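PDB 3B79: toxin secretion ATP-binding protein from Vibrio parahaemolyticus RIMD 2210633, which probably acts as an ABC-type exporter coupling ATP hydrolysis to transport across the membrane, this chain being its N-terminal peptidase C39-like domain. Local coordinates for residues A[33-37]-A[38-42]; A[63-66]-A[67-71]. One frame throughout, in Å; residues are numbered along the deposited sequence.

Interactions 1 and 2 illustrate how a small domain changes chain direction at its surface largely with local contacts. In interaction 1, residues 33-42 contain a type I' turn from S35 to K38, in the loop between helix 25-29 and helix 44-51; in interaction 2, residues 63-71 contain a 3-10 turn at 67-69, in the loop that leads from strand 53-59 toward strand 72-76. The two are in series along the chain and lie on opposite sides of its centre. The centres of interactions 1 and 2 are 26 Å apart and their nearest atoms about 14 Å, so they do not touch. Interaction 1 belongs to the helical side of the C39-like fold, leaning on helix 7-18, whereas interaction 2 joins two strands of the antiparallel sheet.

Interaction 1: residues A[33-37]-A[38-42]; sequences PLSDG and KLTPF
S35 and K38 face each other as an antiparallel hydrogen-bonded pair, each giving its N-H to the carbonyl of the other. From S35 N to K38 O the distance is 3.0 Å, and the donor lies in the carbonyl plane on a lone pair. The return bond, K38 N to S35 O, is equally long at 3.0 Å, but its donor stands well above the carbonyl plane within this tight turn. Side chains pack around this pair. L34 lays CB against K38 O at 3.6 Å, and the methyl CD2 of L34 meets CD2 of L39 at 3.9 Å, the two side chains crossing obliquely. S35 OG, turned beside the serine's own backbone N (chi1 -64°), rests 3.7 Å from T40 CG2, a methyl group. The K38 chain runs out extended beyond CG. Further out, D6 accepts the backbone N-H of L39, whose side chain packs on L8 and L9 of helix 7-18. With D36 and G37 both at positive phi, the arrangement is a type I' turn, of the kind that closes two-residue beta hairpins, here with a single bridge and no regular strands.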
# COMPACT_ATOMS: atom_id res chain seq x y z
N PRO A 33 12.26 -7.17 -12.47
CA PRO A 33 12.69 -8.48 -11.98
C PRO A 33 12.07 -8.91 -10.67
O PRO A 33 12.60 -8.63 -9.58
CB PRO A 33 14.20 -8.29 -11.78
CG PRO A 33 14.33 -6.81 -11.48
CD PRO A 33 13.25 -6.10 -12.24
N LEU A 34 10.90 -9.54 -10.77
CA LEU A 34 10.16 -9.96 -9.57
C LEU A 34 10.84 -11.06 -8.72
O LEU A 34 11.65 -11.89 -9.23
CB LEU A 34 8.76 -10.47 -10.00
CG LEU A 34 7.94 -9.52 -10.87
CD1 LEU A 34 6.61 -10.22 -11.30
CD2 LEU A 34 7.65 -8.22 -10.15
N SER A 35 10.50 -11.09 -7.43
CA SER A 35 10.94 -12.17 -6.50
C SER A 35 9.85 -13.14 -6.17
O SER A 35 8.86 -12.76 -5.52
CB SER A 35 11.38 -11.56 -5.17
OG SER A 35 12.50 -10.77 -5.40
N ASP A 36 10.03 -14.41 -6.57
CA ASP A 36 9.02 -15.45 -6.34
C ASP A 36 7.71 -14.91 -6.90
O ASP A 36 6.64 -15.08 -6.30
CB ASP A 36 8.89 -15.77 -4.83
CG ASP A 36 8.13 -17.07 -4.53
OD1 ASP A 36 7.98 -17.94 -5.42
OD2 ASP A 36 7.67 -17.23 -3.37
N GLY A 37 7.81 -14.23 -8.06
CA GLY A 37 6.67 -13.72 -8.80
C GLY A 37 5.99 -12.48 -8.22
O GLY A 37 4.89 -12.15 -8.63
N LYS A 38 6.66 -11.81 -7.28
CA LYS A 38 6.04 -10.72 -6.52
C LYS A 38 6.91 -9.46 -6.51
O LYS A 38 8.15 -9.48 -6.57
CB LYS A 38 5.83 -11.13 -5.07
CG LYS A 38 4.82 -12.28 -4.84
CD LYS A 38 4.69 -12.55 -3.34
CE LYS A 38 3.73 -13.71 -2.97
NZ LYS A 38 3.74 -13.95 -1.46
N LEU A 39 6.21 -8.34 -6.41
CA LEU A 39 6.89 -7.07 -6.13
C LEU A 39 7.52 -7.08 -4.74
O LEU A 39 7.08 -7.82 -3.83
CB LEU A 39 5.88 -5.93 -6.21
CG LEU A 39 5.46 -5.45 -7.59
CD1 LEU A 39 4.45 -4.33 -7.41
CD2 LEU A 39 6.64 -4.91 -8.38
N THR A 40 8.57 -6.28 -4.58
CA THR A 40 9.18 -6.04 -3.26
C THR A 40 9.26 -4.53 -3.09
O THR A 40 9.07 -3.79 -4.05
CB THR A 40 10.60 -6.62 -3.22
OG1 THR A 40 11.39 -5.81 -4.10
CG2 THR A 40 10.61 -8.07 -3.65
N PRO A 41 9.59 -4.07 -1.88
CA PRO A 41 9.76 -2.63 -1.69
C PRO A 41 10.82 -2.00 -2.62
O PRO A 41 10.72 -0.83 -2.97
CB PRO A 41 10.17 -2.50 -0.22
CG PRO A 41 9.46 -3.69 0.43
CD PRO A 41 9.69 -4.81 -0.60
N PHE A 42 11.81 -2.81 -3.02
CA PHE A 42 12.84 -2.29 -3.92
C PHE A 42 12.34 -1.97 -5.30
O PHE A 42 12.91 -1.10 -5.98
CB PHE A 42 14.00 -3.31 -4.04
CG PHE A 42 14.60 -3.66 -2.72
CD1 PHE A 42 15.68 -2.92 -2.20
CD2 PHE A 42 14.11 -4.76 -2.00
CE1 PHE A 42 16.21 -3.23 -0.95
CE2 PHE A 42 14.66 -5.09 -0.74
CZ PHE A 42 15.72 -4.30 -0.23

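Interaction 2: residues A[63-66]-A[67-71]; sequences EKIS and SLILP
S66 meets L68 and I69, two and three residues further on, in a local turn contact at the protein surface, in the loop between strands 53-59 and 72-76. Its backbone link runs from I69 N to S66 O, 3.1 Å long and nearly straight at 161°, with the donor lifted out of the carbonyl plane; the next, L70 N to S67 O, continues the 3-10 winding. The S66 side chain adds an ST turn: with OG anti to the backbone N (chi1 175°), it accepts L68 N at 3.0 Å. A water joins S66 OG, 2.6 Å away, to S67 OG. S66 and S67 each have a second conformer, so the OG links describe one of them and are less certain than the backbone bonds. The apolar half is carried by I65, whose CG2 methyl touches CD1 of I69 at 3.8 Å, the side chains crossing at about a right angle, and CD2 of L70 at 4.0 Å. L70 CG comes to 3.7 Å from S66 O. A cis peptide then leads into P71. Beyond the turn, I65 and I69 both lean on Y121 of strand 120-126, I69 reaches L123 as well, and L70 packs on L84 of strand 80-88, which seats the turn against the sheet.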
# COMPACT_ATOMS: atom_id res chain seq x y z
N GLU A 63 1.24 6.26 14.11
CA GLU A 63 0.41 7.39 14.57
C GLU A 63 1.03 8.74 14.22
O GLU A 63 0.41 9.79 14.49
CB GLU A 63 0.17 7.28 16.07
CG GLU A 63 -0.73 6.01 16.35
CD GLU A 63 -1.02 5.78 17.82
OE1 GLU A 63 -0.80 6.68 18.65
OE2 GLU A 63 -1.49 4.67 18.15
N LYS A 64 2.20 8.75 13.56
CA LYS A 64 2.80 9.98 13.06
C LYS A 64 2.54 10.22 11.58
O LYS A 64 2.88 11.29 11.06
CB LYS A 64 4.31 9.99 13.35
CG LYS A 64 4.64 9.85 14.86
CD LYS A 64 4.18 10.96 15.69
CE LYS A 64 4.77 11.01 17.07
NZ LYS A 64 3.75 10.68 18.03
N ILE A 65 1.93 9.25 10.91
CA ILE A 65 1.63 9.40 9.47
C ILE A 65 0.42 10.36 9.36
O ILE A 65 -0.62 10.11 9.99
CB ILE A 65 1.36 8.00 8.80
CG1 ILE A 65 2.61 7.10 8.90
CG2 ILE A 65 0.91 8.21 7.35
CD1 ILE A 65 2.36 5.71 8.42
N SER A 66 0.57 11.44 8.58
CA SER A 66 -0.52 12.42 8.39
C SER A 66 -1.68 11.85 7.59
O SER A 66 -1.48 11.26 6.53
CB SER A 66 0.02 13.65 7.63
OG SER A 66 -1.02 14.60 7.30
N SER A 67 -2.90 12.13 8.06
CA SER A 67 -4.07 11.81 7.26
C SER A 67 -3.97 12.41 5.86
O SER A 67 -4.44 11.82 4.88
CB SER A 67 -5.32 12.31 7.98
OG SER A 67 -5.35 13.70 8.02
N LEU A 68 -3.34 13.58 5.76
CA LEU A 68 -3.28 14.31 4.51
C LEU A 68 -2.62 13.53 3.39
O LEU A 68 -2.95 13.77 2.21
CB LEU A 68 -2.52 15.65 4.68
CG LEU A 68 -3.32 16.72 5.43
CD1 LEU A 68 -2.53 17.88 5.90
CD2 LEU A 68 -4.31 17.26 4.43
N ILE A 69 -1.72 12.58 3.71
CA ILE A 69 -1.03 11.90 2.61
C ILE A 69 -1.72 10.62 2.17
O ILE A 69 -1.30 10.00 1.18
CB ILE A 69 0.45 11.53 2.98
CG1 ILE A 69 0.57 10.40 4.02
CG2 ILE A 69 1.23 12.78 3.31
CD1 ILE A 69 1.92 9.71 3.97
N LEU A 70 -2.80 10.25 2.87
CA LEU A 70 -3.40 8.95 2.60
C LEU A 70 -4.18 9.01 1.27
O LEU A 70 -4.67 10.07 0.90
CB LEU A 70 -4.28 8.60 3.78
CG LEU A 70 -3.51 8.46 5.11
CD1 LEU A 70 -4.51 8.07 6.24
CD2 LEU A 70 -2.34 7.50 5.06
N PRO A 71 -4.32 7.88 0.57
CA PRO A 71 -3.88 6.53 0.99
C PRO A 71 -2.36 6.32 0.86
O PRO A 71 -1.72 6.79 -0.10
CB PRO A 71 -4.61 5.60 -0.01
CG PRO A 71 -4.80 6.46 -1.24
CD PRO A 71 -5.13 7.88 -0.68
O HOH W 1 -3.13 15.17 8.75